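Local coordinates for protein 3-hydroxyacyl-thioester dehydratase X (Mycobacterium tuberculosis, PDB 4OOB) that catalyses the reversible hydration of trans-2-enoyl-CoA to (3R)-3-hydroxyacyl-CoA, with a preference for C8 to C12 acyl chains, at residues A[37-42]-A[81-86]; A[66-71]-A[123-128]; A[89-94]-A[107-112]; A[154-159]-A[194-199]; A[238-243]-A[254-259]. All blocks are in the same frame, centred on the assembly; numbering follows the deposited sequence.

Contact 1 (A[37-42]-A[81-86]); sequences NQVPLT and IAVTDA
The carbonyl oxygen of Ile81 receives the backbone N of Val39 at 2.9 Å, while CA of Gln38 makes a CA-H...O contact with the same oxygen. On the other side of the Gln38/Ala82 pair, Val83 N donates to Asn37 O at 2.9 Å in an almost straight bond (176°), and CA of Ala82 adds its own contact to that carbonyl. Gln38 and Ala82 are thereby bridged, a single beta bridge between two loops rather than a sheet, tying the connection between helices 21-31 and 43-57 to the one between strands 69-77 and 86-99. A water extends the join, donating to Val39 O and accepting from Ile81 N.

Val39 supplies the apolar part, its two methyls diverging to different neighbours. With CG1 anti to its carbonyl carbon (chi1 -59°), CG2 meets Ile81 CB at 3.9 Å and CG1 meets Val83 CG2 at 3.9 Å. Helix 21-31 covers these valines through Val24 and Pro21. Beyond the bridge, Ala82 to Asp85 form a type I turn, in which Asp85 OD2, also salt-bridged to Arg79, takes the N-H of Ala82 from above the carboxylate plane.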
# COMPACT_ATOMS: atom_id res chain seq x y z
N ASN A 37 0.69 12.93 16.95
CA ASN A 37 1.01 14.20 16.23
C ASN A 37 1.51 13.97 14.82
O ASN A 37 1.20 14.80 13.96
CB ASN A 37 2.05 15.08 16.98
CG ASN A 37 1.59 15.47 18.37
OD1 ASN A 37 0.39 15.72 18.64
ND2 ASN A 37 2.54 15.49 19.29
N GLN A 38 2.28 12.89 14.59
CA GLN A 38 2.76 12.53 13.22
C GLN A 38 1.82 11.54 12.55
O GLN A 38 1.43 10.55 13.14
CB GLN A 38 4.10 11.81 13.14
CG GLN A 38 5.08 11.88 14.27
CD GLN A 38 5.96 13.05 14.13
OE1 GLN A 38 7.18 12.98 14.28
NE2 GLN A 38 5.34 14.17 13.83
N VAL A 39 1.51 11.75 11.28
CA VAL A 39 0.78 10.72 10.55
C VAL A 39 1.66 9.48 10.47
O VAL A 39 2.89 9.60 10.38
CB VAL A 39 0.35 11.16 9.14
CG1 VAL A 39 -0.53 12.41 9.23
CG2 VAL A 39 1.56 11.39 8.25
N PRO A 40 1.04 8.30 10.49
CA PRO A 40 1.76 7.07 10.21
C PRO A 40 2.48 7.08 8.86
O PRO A 40 2.01 7.64 7.90
CB PRO A 40 0.64 6.02 10.16
CG PRO A 40 -0.51 6.63 10.92
CD PRO A 40 -0.41 8.09 10.61
N LEU A 41 3.62 6.42 8.82
CA LEU A 41 4.50 6.42 7.64
C LEU A 41 3.77 6.16 6.34
O LEU A 41 4.05 6.80 5.36
CB LEU A 41 5.62 5.39 7.86
CG LEU A 41 6.57 5.13 6.71
CD1 LEU A 41 7.41 6.34 6.34
CD2 LEU A 41 7.47 3.92 7.03
N THR A 42 2.84 5.20 6.34
CA THR A 42 2.08 4.81 5.12
C THR A 42 0.81 5.67 4.82
O THR A 42 0.17 5.49 3.79
CB THR A 42 1.63 3.32 5.23
OG1 THR A 42 0.92 3.09 6.46
CG2 THR A 42 2.83 2.41 5.16
N ILE A 81 5.31 13.98 8.70
CA ILE A 81 4.30 14.95 8.38
C ILE A 81 3.34 15.06 9.57
O ILE A 81 2.85 14.06 10.09
CB ILE A 81 3.53 14.52 7.12
CG1 ILE A 81 4.45 14.55 5.90
CG2 ILE A 81 2.32 15.43 6.88
CD1 ILE A 81 3.87 13.83 4.71
N ALA A 82 3.13 16.29 10.02
CA ALA A 82 2.28 16.52 11.15
C ALA A 82 0.82 16.43 10.69
O ALA A 82 0.46 16.72 9.56
CB ALA A 82 2.57 17.87 11.82
N VAL A 83 -0.00 15.92 11.59
CA VAL A 83 -1.43 15.95 11.43
C VAL A 83 -1.89 17.41 11.16
O VAL A 83 -2.84 17.65 10.43
CB VAL A 83 -2.00 15.33 12.72
CG1 VAL A 83 -3.44 15.70 12.95
CG2 VAL A 83 -1.82 13.83 12.65
N THR A 84 -1.16 18.38 11.71
CA THR A 84 -1.50 19.81 11.56
C THR A 84 -0.97 20.44 10.28
O THR A 84 -1.33 21.56 9.97
CB THR A 84 -0.97 20.64 12.75
OG1 THR A 84 0.45 20.48 12.89
CG2 THR A 84 -1.61 20.19 14.04
N ASP A 85 -0.12 19.73 9.53
CA ASP A 85 0.35 20.22 8.23
C ASP A 85 -0.74 20.21 7.16
O ASP A 85 -1.67 19.41 7.19
CB ASP A 85 1.50 19.36 7.73
CG ASP A 85 2.74 19.54 8.53
OD1 ASP A 85 2.91 20.59 9.17
OD2 ASP A 85 3.60 18.64 8.47
N ALA A 86 -0.64 21.15 6.23
CA ALA A 86 -1.32 21.06 4.94
C ALA A 86 -0.21 20.64 3.96
O ALA A 86 0.97 20.92 4.24
CB ALA A 86 -1.93 22.40 4.57
O HOH W 1 4.80 11.19 8.85

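Contact 2 (A[66-71]-A[123-128]); sequences MGAIHT and TTFLHQ
Ile69 and Leu126 form an antiparallel hydrogen-bonded pair, each N reaching the other's O at 2.8 Å, and the next pair, His70 with Phe125, is non-hydrogen-bonded; the short strand axes run at 139° to one another. Thr71 N continues the ladder to Thr124 O at 3.0 Å.

The two faces of the sheet differ in character. On one, the His70 and Phe125 rings meet obliquely, centroids 4.6 Å apart and planes inclined by 35°. Phe125 reaches in with its far end: CE1 lies 3.4 Å from His70 CB, and CZ sits over a face of the imidazole. His70 has CG anti to its backbone N (chi1 -164°), which carries the ring across to Thr123 of the partner strand, whose CG2 is 3.5 Å from NE2. Phe49 of helix 43-57 packs on Phe125.

On the other face the Thr71 and Leu126 side chains cross at about a right angle, CG2 of the threonine 3.8 Å from CB of the leucine, with Leu104 packing on both residues. Thr124 turns its hydroxyl to Asp106, and CG2 is left to meet Thr71 OG1.

This is ordinary sheet pairing of the hotdog fold, but with an aromatic and imidazole cluster on the helix-facing side. The His70 ring meets both Phe125 and Phe218 of the adjoining strand 212-218, has Thr124 O at its edge and makes a weak hydrogen bond from NE2 to Glu72 O, which together probably limit its rotation.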
# COMPACT_ATOMS: atom_id res chain seq x y z
N MET A 66 -10.47 -1.46 -11.37
CA MET A 66 -11.08 -2.65 -10.86
C MET A 66 -10.16 -3.79 -11.25
O MET A 66 -9.66 -3.88 -12.36
CB MET A 66 -12.49 -2.82 -11.42
CG MET A 66 -13.39 -3.68 -10.54
SD MET A 66 -15.04 -3.82 -11.25
CE MET A 66 -15.60 -2.16 -11.53
N GLY A 67 -9.86 -4.64 -10.31
CA GLY A 67 -9.00 -5.74 -10.64
C GLY A 67 -7.49 -5.50 -10.63
O GLY A 67 -6.77 -6.52 -10.44
N ALA A 68 -7.03 -4.22 -10.86
CA ALA A 68 -5.63 -3.80 -10.66
C ALA A 68 -5.03 -4.48 -9.46
O ALA A 68 -5.70 -4.72 -8.47
CB ALA A 68 -5.52 -2.32 -10.41
N ILE A 69 -3.75 -4.74 -9.54
CA ILE A 69 -3.08 -5.44 -8.47
C ILE A 69 -1.88 -4.58 -8.10
O ILE A 69 -1.12 -4.22 -8.97
CB ILE A 69 -2.62 -6.83 -8.94
CG1 ILE A 69 -3.83 -7.66 -9.40
CG2 ILE A 69 -1.79 -7.54 -7.85
CD1 ILE A 69 -3.44 -9.03 -10.02
N HIS A 70 -1.77 -4.26 -6.82
CA HIS A 70 -0.64 -3.52 -6.32
C HIS A 70 0.57 -4.51 -6.19
O HIS A 70 0.54 -5.47 -5.41
CB HIS A 70 -1.03 -2.86 -4.98
CG HIS A 70 -0.10 -1.79 -4.55
ND1 HIS A 70 -0.34 -0.98 -3.46
CD2 HIS A 70 1.08 -1.39 -5.06
CE1 HIS A 70 0.66 -0.13 -3.32
NE2 HIS A 70 1.54 -0.38 -4.26
N THR A 71 1.65 -4.25 -6.91
CA THR A 71 2.77 -5.16 -6.89
C THR A 71 3.92 -4.68 -6.01
O THR A 71 4.55 -5.51 -5.39
CB THR A 71 3.29 -5.42 -8.30
OG1 THR A 71 3.49 -4.17 -8.93
CG2 THR A 71 2.25 -6.24 -9.18
N THR A 123 4.71 3.74 -6.47
CA THR A 123 3.70 2.76 -6.36
C THR A 123 3.63 2.15 -7.74
O THR A 123 3.49 2.87 -8.74
CB THR A 123 2.33 3.42 -6.10
OG1 THR A 123 2.31 3.98 -4.78
CG2 THR A 123 1.16 2.41 -6.31
N THR A 124 3.65 0.84 -7.80
CA THR A 124 3.53 0.17 -9.04
C THR A 124 2.27 -0.65 -8.98
O THR A 124 2.11 -1.52 -8.13
CB THR A 124 4.79 -0.69 -9.24
OG1 THR A 124 5.89 0.20 -9.35
CG2 THR A 124 4.74 -1.46 -10.49
N PHE A 125 1.38 -0.36 -9.91
CA PHE A 125 0.19 -1.15 -10.15
C PHE A 125 0.32 -1.97 -11.45
O PHE A 125 0.92 -1.52 -12.44
CB PHE A 125 -1.05 -0.24 -10.21
CG PHE A 125 -1.65 0.04 -8.87
CD1 PHE A 125 -2.28 -0.95 -8.16
CD2 PHE A 125 -1.61 1.31 -8.34
CE1 PHE A 125 -2.86 -0.69 -6.92
CE2 PHE A 125 -2.15 1.57 -7.09
CZ PHE A 125 -2.75 0.57 -6.37
N LEU A 126 -0.17 -3.20 -11.37
CA LEU A 126 -0.37 -4.12 -12.51
C LEU A 126 -1.84 -4.02 -12.92
O LEU A 126 -2.77 -4.32 -12.11
CB LEU A 126 -0.04 -5.58 -12.13
CG LEU A 126 -0.24 -6.65 -13.25
CD1 LEU A 126 0.81 -6.55 -14.34
CD2 LEU A 126 -0.25 -8.05 -12.69
N HIS A 127 -2.05 -3.52 -14.12
CA HIS A 127 -3.36 -3.51 -14.73
C HIS A 127 -3.54 -4.73 -15.59
O HIS A 127 -2.97 -4.85 -16.67
CB HIS A 127 -3.53 -2.24 -15.52
CG HIS A 127 -3.48 -1.02 -14.66
ND1 HIS A 127 -4.47 -0.70 -13.75
CD2 HIS A 127 -2.56 -0.03 -14.57
CE1 HIS A 127 -4.16 0.43 -13.14
NE2 HIS A 127 -3.01 0.85 -13.61
N GLN A 128 -4.36 -5.65 -15.12
CA GLN A 128 -4.47 -6.93 -15.79
C GLN A 128 -4.97 -6.81 -17.23
O GLN A 128 -5.87 -5.98 -17.56
CB GLN A 128 -5.38 -7.88 -15.03
CG GLN A 128 -5.22 -7.94 -13.53
CD GLN A 128 -5.85 -9.19 -12.93
OE1 GLN A 128 -6.60 -9.14 -11.93
NE2 GLN A 128 -5.59 -10.31 -13.55

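Contact 3 (A[89-94]-A[107-112]); sequences VRVRAE and LVTNVS
Arg90 and Asn110 lie side by side and point the same way from a hydrogen-bonded pair, their guanidinium and amide planes only 14° apart. The arginine chain leaves its strand with CG anti to the backbone N (chi1 -170°) and bends at chi3, bringing a face of the guanidinium over Asn110 CB, 3.7 Å from NH2. The pair meets by flat packing; the amide oxygen is hydrogen-bonded to His120 ND1.

Further along, Arg92, on the same face, forms a salt bridge with Glu94 of its own strand, NH1 to OE2 at 2.8 Å. The Glu94 side chain crosses that of Val108 obliquely, OE2 lying 3.8 Å from CG2, so the glutamate carboxylate lies against one methyl of Val108.

The reverse face is largely apolar. Val91 and Thr109 run alongside each other with OG1 3.8 Å from Val91 CG2, and Leu107 bends CD1 to within 3.8 Å of Ala93 CB. Four backbone bonds, Arg90 with Asn110 and Arg92 with Val108, keep the hairpin in antiparallel register, the shortest being Val108 N to Arg92 O at 2.6 Å.

Strand 12-18 flanks strand 86-99 and strand 116-128 flanks strand 102-113, while the apolar face lies on helix 43-57, where Val91 meets Leu55 and both Leu107 and Thr109 meet Val52.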
# COMPACT_ATOMS: atom_id res chain seq x y z
N VAL A 89 1.01 18.42 -3.25
CA VAL A 89 1.04 17.09 -3.85
C VAL A 89 1.32 17.21 -5.34
O VAL A 89 0.68 17.96 -6.06
CB VAL A 89 -0.31 16.37 -3.62
CG1 VAL A 89 -0.30 14.98 -4.23
CG2 VAL A 89 -0.61 16.26 -2.15
N ARG A 90 2.28 16.45 -5.81
CA ARG A 90 2.49 16.30 -7.24
C ARG A 90 2.62 14.82 -7.54
O ARG A 90 3.36 14.15 -6.87
CB ARG A 90 3.76 17.03 -7.69
CG ARG A 90 3.92 17.13 -9.22
CD ARG A 90 5.34 17.56 -9.62
NE ARG A 90 5.95 18.04 -8.39
CZ ARG A 90 7.07 17.59 -7.81
NH1 ARG A 90 7.89 16.70 -8.43
NH2 ARG A 90 7.38 18.12 -6.61
N VAL A 91 1.95 14.36 -8.60
CA VAL A 91 1.95 12.94 -9.01
C VAL A 91 2.33 12.80 -10.47
O VAL A 91 1.91 13.60 -11.31
CB VAL A 91 0.53 12.34 -8.96
CG1 VAL A 91 0.56 10.86 -9.33
CG2 VAL A 91 -0.12 12.57 -7.61
N ARG A 92 3.09 11.77 -10.81
CA ARG A 92 3.21 11.41 -12.22
C ARG A 92 3.30 9.93 -12.48
O ARG A 92 3.66 9.13 -11.59
CB ARG A 92 4.34 12.20 -12.89
CG ARG A 92 5.72 11.88 -12.38
CD ARG A 92 6.56 11.04 -13.35
NE ARG A 92 7.69 11.81 -13.84
CZ ARG A 92 8.46 11.52 -14.89
NH1 ARG A 92 8.28 10.45 -15.65
NH2 ARG A 92 9.44 12.37 -15.17
N ALA A 93 2.92 9.58 -13.71
CA ALA A 93 2.83 8.24 -14.23
C ALA A 93 3.90 7.98 -15.27
O ALA A 93 4.09 8.77 -16.15
CB ALA A 93 1.47 8.02 -14.87
N GLU A 94 4.54 6.83 -15.22
CA GLU A 94 5.69 6.61 -16.05
C GLU A 94 6.00 5.12 -16.06
O GLU A 94 5.48 4.35 -15.24
CB GLU A 94 6.89 7.43 -15.49
CG GLU A 94 7.82 6.67 -14.53
CD GLU A 94 8.74 7.56 -13.65
OE1 GLU A 94 9.76 7.07 -13.10
OE2 GLU A 94 8.42 8.75 -13.44
N LEU A 107 3.50 5.05 -10.42
CA LEU A 107 2.82 6.30 -10.00
C LEU A 107 3.67 6.95 -8.93
O LEU A 107 3.85 6.37 -7.88
CB LEU A 107 1.45 5.99 -9.45
CG LEU A 107 0.26 5.84 -10.41
CD1 LEU A 107 0.65 5.84 -11.85
CD2 LEU A 107 -0.59 4.63 -10.09
N VAL A 108 4.25 8.11 -9.24
CA VAL A 108 5.35 8.65 -8.46
C VAL A 108 4.76 9.90 -7.81
O VAL A 108 4.26 10.79 -8.52
CB VAL A 108 6.55 8.94 -9.38
CG1 VAL A 108 7.71 9.57 -8.66
CG2 VAL A 108 7.01 7.64 -10.08
N THR A 109 4.74 9.92 -6.48
CA THR A 109 4.12 10.99 -5.74
C THR A 109 5.13 11.71 -4.81
O THR A 109 5.92 11.07 -4.08
CB THR A 109 2.91 10.47 -4.94
OG1 THR A 109 1.95 9.97 -5.85
CG2 THR A 109 2.22 11.54 -4.17
N ASN A 110 5.07 13.04 -4.88
CA ASN A 110 5.86 13.96 -4.06
C ASN A 110 4.90 14.77 -3.19
O ASN A 110 4.06 15.55 -3.71
CB ASN A 110 6.70 14.90 -4.94
CG ASN A 110 7.97 14.23 -5.48
OD1 ASN A 110 8.99 14.21 -4.80
ND2 ASN A 110 7.90 13.65 -6.69
N VAL A 111 5.05 14.60 -1.87
CA VAL A 111 4.27 15.29 -0.87
C VAL A 111 5.15 16.31 -0.13
O VAL A 111 6.12 15.95 0.54
CB VAL A 111 3.66 14.28 0.12
CG1 VAL A 111 2.99 14.98 1.31
CG2 VAL A 111 2.66 13.38 -0.60
N SER A 112 4.80 17.59 -0.27
CA SER A 112 5.61 18.67 0.28
C SER A 112 4.93 19.38 1.43
O SER A 112 3.69 19.48 1.47
CB SER A 112 5.90 19.71 -0.79
OG SER A 112 6.76 19.12 -1.74

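Contact 4 (A[154-159]-A[194-199]); sequences LRITPA and MFTAAA
Ile156 and Phe195 make the half of this contact where more atoms meet, sliding past each other in opposite directions. Three carbons of the isoleucine gather round a single corner of the ring: CE2 lies 3.9 Å from CD1, 3.9 Å from CG2 and 4.1 Å from CG1, and CD1 comes in at the edge of the ring, near its plane. The phenylalanine sets CG anti to its backbone N (chi1 173°), directing the ring from the helix toward the strand. The isoleucine and Thr196 side chains cross at about a right angle, CD1 4.1 Å from OG1. That hydroxyl is buried here with no partner in the model.

The other half rests on a single pair of methyls. Leu154 meets the helix at the alanine, its CD2 resting 3.9 Å from Ala199 CB, and the distance from CD2 to Thr196 OG1 is already 4.5 Å. The segment axes stay 10.9 Å apart at their closest. On the outer side the strand alternates: Arg155 points away from the helix and is exposed, with a weak hydrogen bond from NH1 to Thr227, and after it Thr157 N-caps the next helix through Lys160 N.

The helix at the centre of a hotdog fold is wrapped by its sheet, and here helix 193-199 packs against the edge strand 152-156. That strand pairs with strand 226-234; Leu243 of strand 238-244 touches both Leu154 and Thr196, and Ile161 of helix 158-167 packs on Ile156 and Phe195.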
# COMPACT_ATOMS: atom_id res chain seq x y z
N LEU A 154 -1.55 -11.64 11.95
CA LEU A 154 -2.59 -10.74 11.44
C LEU A 154 -3.83 -11.55 11.11
O LEU A 154 -3.69 -12.56 10.42
CB LEU A 154 -2.07 -10.06 10.17
CG LEU A 154 -1.52 -8.66 10.41
CD1 LEU A 154 -0.69 -8.54 11.65
CD2 LEU A 154 -0.74 -8.18 9.23
N ARG A 155 -4.99 -11.15 11.60
CA ARG A 155 -6.27 -11.75 11.19
C ARG A 155 -7.14 -10.69 10.52
O ARG A 155 -7.46 -9.67 11.09
CB ARG A 155 -7.12 -12.34 12.35
CG ARG A 155 -8.06 -13.44 11.76
CD ARG A 155 -9.45 -13.32 12.26
NE ARG A 155 -10.55 -14.04 11.59
CZ ARG A 155 -10.51 -15.10 10.77
NH1 ARG A 155 -9.41 -15.72 10.36
NH2 ARG A 155 -11.65 -15.57 10.31
N ILE A 156 -7.58 -10.99 9.31
CA ILE A 156 -8.11 -9.97 8.45
C ILE A 156 -9.42 -10.47 7.89
O ILE A 156 -9.44 -11.43 7.17
CB ILE A 156 -7.13 -9.65 7.33
CG1 ILE A 156 -5.75 -9.41 7.89
CG2 ILE A 156 -7.57 -8.40 6.54
CD1 ILE A 156 -4.76 -9.15 6.78
N THR A 157 -10.50 -9.79 8.27
CA THR A 157 -11.86 -10.14 7.87
C THR A 157 -12.35 -9.28 6.68
O THR A 157 -11.87 -8.14 6.47
CB THR A 157 -12.83 -9.90 9.04
OG1 THR A 157 -12.87 -8.50 9.33
CG2 THR A 157 -12.37 -10.61 10.33
N PRO A 158 -13.32 -9.80 5.92
CA PRO A 158 -14.02 -8.94 4.98
C PRO A 158 -14.45 -7.61 5.62
O PRO A 158 -14.30 -6.55 5.01
CB PRO A 158 -15.25 -9.80 4.58
CG PRO A 158 -14.68 -11.20 4.62
CD PRO A 158 -13.82 -11.18 5.87
N ALA A 159 -14.96 -7.65 6.84
CA ALA A 159 -15.48 -6.43 7.44
C ALA A 159 -14.37 -5.40 7.77
O ALA A 159 -14.52 -4.25 7.49
CB ALA A 159 -16.36 -6.75 8.64
N MET A 194 -2.10 -2.06 0.53
CA MET A 194 -1.63 -1.06 1.48
C MET A 194 -2.30 -1.23 2.85
O MET A 194 -1.88 -0.60 3.81
CB MET A 194 -1.81 0.37 0.93
CG MET A 194 -0.91 0.67 -0.26
SD MET A 194 0.83 0.53 0.16
CE MET A 194 0.97 1.88 1.33
N PHE A 195 -3.38 -2.02 2.96
CA PHE A 195 -3.86 -2.38 4.30
C PHE A 195 -2.77 -3.14 5.01
O PHE A 195 -2.37 -2.82 6.12
CB PHE A 195 -5.11 -3.23 4.32
CG PHE A 195 -5.43 -3.71 5.72
CD1 PHE A 195 -6.05 -2.86 6.63
CD2 PHE A 195 -5.00 -4.96 6.16
CE1 PHE A 195 -6.30 -3.27 7.98
CE2 PHE A 195 -5.24 -5.38 7.49
CZ PHE A 195 -5.91 -4.53 8.39
N THR A 196 -2.30 -4.17 4.34
CA THR A 196 -1.35 -5.09 4.90
C THR A 196 -0.01 -4.36 5.09
O THR A 196 0.66 -4.56 6.10
CB THR A 196 -1.34 -6.37 4.03
OG1 THR A 196 -1.52 -7.53 4.85
CG2 THR A 196 -0.19 -6.52 3.27
N ALA A 197 0.36 -3.46 4.18
CA ALA A 197 1.64 -2.76 4.32
C ALA A 197 1.62 -1.90 5.54
O ALA A 197 2.66 -1.69 6.15
CB ALA A 197 1.97 -1.93 3.12
N ALA A 198 0.44 -1.36 5.88
CA ALA A 198 0.33 -0.55 7.05
C ALA A 198 0.28 -1.46 8.27
O ALA A 198 1.06 -1.25 9.19
CB ALA A 198 -0.89 0.33 6.99
N ALA A 199 -0.59 -2.48 8.25
CA ALA A 199 -0.83 -3.35 9.45
C ALA A 199 0.46 -4.00 10.02
O ALA A 199 0.62 -4.12 11.22
CB ALA A 199 -1.84 -4.40 9.11

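Contact 5 (A[238-243]-A[254-259]); sequences GWDLTL and TATVRG
Asp240 OD1 is gripped by two nitrogens of Arg258, NH2 at 2.8 Å and NH1 at 2.9 Å, in a salt bridge that lies diagonally across the strands. The oxygen uses its syn lone pair toward NH2 and is met by NH1 nearly along its C-O axis; it lies in the guanidinium plane, although the carboxylate itself is turned 31° from that plane. Arg258 bends at chi2 (-73°), bringing the guanidinium back toward the partner strand, and NH1 also donates to Val257 O at 3.1 Å from above the carbonyl plane. Three bonds thus fix the rotation of the guanidinium.

Backbone bonds join Trp239 with Val257 and Leu241 with Ala255, both antiparallel hydrogen-bonded pairs. Val257 O therefore accepts twice, from Trp239 N and from the arginine.

Apolar packing occupies the face opposite the salt bridge. Trp239 and Val257 cross obliquely, CE3 to CG1 at 3.9 Å, and Leu241 touches Ala255 CB to CB at 4.2 Å. On the salt-bridge face Thr242 and Thr254 lie alongside each other, their CG2 methyls 4.0 Å apart.

The hairpin is part of the hotdog sheet: strand 226-234 flanks strand 238-244 and strand 212-218 flanks strand 251-259. Phe208 meets the indole edge-to-face and touches Val257, and Val232 packs on Trp239 and Leu241.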
# COMPACT_ATOMS: atom_id res chain seq x y z
N GLY A 238 17.87 -1.78 10.29
CA GLY A 238 16.43 -1.61 10.49
C GLY A 238 15.67 -2.94 10.54
O GLY A 238 15.95 -3.78 11.40
N TRP A 239 14.73 -3.15 9.63
CA TRP A 239 13.84 -4.28 9.77
C TRP A 239 13.58 -4.96 8.45
O TRP A 239 13.40 -4.31 7.42
CB TRP A 239 12.51 -3.83 10.34
CG TRP A 239 12.54 -3.38 11.76
CD1 TRP A 239 12.23 -4.14 12.86
CD2 TRP A 239 12.84 -2.07 12.26
NE1 TRP A 239 12.34 -3.38 14.00
CE2 TRP A 239 12.69 -2.10 13.66
CE3 TRP A 239 13.23 -0.87 11.66
CZ2 TRP A 239 12.93 -0.99 14.47
CZ3 TRP A 239 13.47 0.23 12.46
CH2 TRP A 239 13.31 0.16 13.85
N ASP A 240 13.56 -6.29 8.48
CA ASP A 240 13.14 -7.12 7.35
C ASP A 240 11.84 -7.79 7.77
O ASP A 240 11.76 -8.39 8.87
CB ASP A 240 14.16 -8.21 7.02
CG ASP A 240 15.44 -7.66 6.39
OD1 ASP A 240 15.53 -6.46 6.04
OD2 ASP A 240 16.36 -8.48 6.23
N LEU A 241 10.82 -7.65 6.93
CA LEU A 241 9.46 -8.15 7.21
C LEU A 241 9.02 -9.14 6.14
O LEU A 241 9.27 -8.93 4.95
CB LEU A 241 8.45 -7.00 7.24
CG LEU A 241 8.23 -6.02 8.39
CD1 LEU A 241 9.40 -5.85 9.31
CD2 LEU A 241 7.85 -4.63 7.89
N THR A 242 8.39 -10.23 6.58
CA THR A 242 7.69 -11.14 5.70
C THR A 242 6.39 -11.57 6.31
O THR A 242 6.36 -12.05 7.46
CB THR A 242 8.47 -12.43 5.40
OG1 THR A 242 9.73 -12.09 4.87
CG2 THR A 242 7.79 -13.17 4.35
N LEU A 243 5.31 -11.38 5.56
CA LEU A 243 3.99 -11.83 5.95
C LEU A 243 3.62 -13.01 5.07
O LEU A 243 3.62 -12.88 3.87
CB LEU A 243 2.97 -10.71 5.73
CG LEU A 243 1.51 -10.96 6.11
CD1 LEU A 243 1.31 -10.94 7.63
CD2 LEU A 243 0.56 -10.01 5.43
N THR A 254 7.02 -9.12 1.24
CA THR A 254 8.31 -9.09 1.89
C THR A 254 8.70 -7.63 1.84
O THR A 254 8.35 -6.93 0.89
CB THR A 254 9.37 -9.96 1.18
OG1 THR A 254 9.63 -9.38 -0.10
CG2 THR A 254 8.85 -11.34 0.94
N ALA A 255 9.41 -7.17 2.83
CA ALA A 255 9.65 -5.76 2.95
C ALA A 255 10.83 -5.38 3.79
O ALA A 255 11.28 -6.12 4.61
CB ALA A 255 8.39 -5.09 3.53
N THR A 256 11.27 -4.15 3.63
CA THR A 256 12.36 -3.66 4.43
C THR A 256 12.04 -2.27 4.84
O THR A 256 11.46 -1.50 4.07
CB THR A 256 13.69 -3.60 3.66
OG1 THR A 256 13.53 -2.82 2.48
CG2 THR A 256 14.16 -5.00 3.29
N VAL A 257 12.44 -1.99 6.09
CA VAL A 257 12.53 -0.67 6.67
C VAL A 257 14.02 -0.37 6.95
O VAL A 257 14.70 -1.17 7.58
CB VAL A 257 11.72 -0.65 7.97
CG1 VAL A 257 11.63 0.76 8.55
CG2 VAL A 257 10.33 -1.24 7.74
N ARG A 258 14.51 0.78 6.49
CA ARG A 258 15.88 1.21 6.72
C ARG A 258 15.88 2.68 7.06
O ARG A 258 15.17 3.48 6.41
CB ARG A 258 16.71 0.99 5.50
CG ARG A 258 16.83 -0.47 5.07
CD ARG A 258 17.74 -1.31 5.98
NE ARG A 258 17.97 -2.64 5.43
CZ ARG A 258 17.20 -3.71 5.63
NH1 ARG A 258 16.10 -3.67 6.39
NH2 ARG A 258 17.54 -4.85 5.04
N GLY A 259 16.61 3.05 8.10
CA GLY A 259 16.88 4.44 8.41
C GLY A 259 17.63 5.03 7.24
O GLY A 259 18.47 4.38 6.69

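Overall arrangement
Contacts 2 and 4 are the buried ones, while contacts 1, 3 and 5 are partly exposed. Contacts 2, 3 and 5 are antiparallel pairings in one long sheet: strand 102-113 of contact 3 adjoins strand 116-128 of contact 2, and contact 5 lies in the other half, about 23 Å from contact 3 between centres. Charged groups mark the outer faces of contacts 3 and 5, whereas contact 2 buries aromatic rings and contact 4 rests mainly on hydrocarbon. Contact 1 substitutes a loop-to-loop bridge for sheet pairing. Helix 193-199 links several of them: Met194 meets His70 of contact 2 and Thr42 of contact 1, and Thr196 meets Leu243 of contact 5.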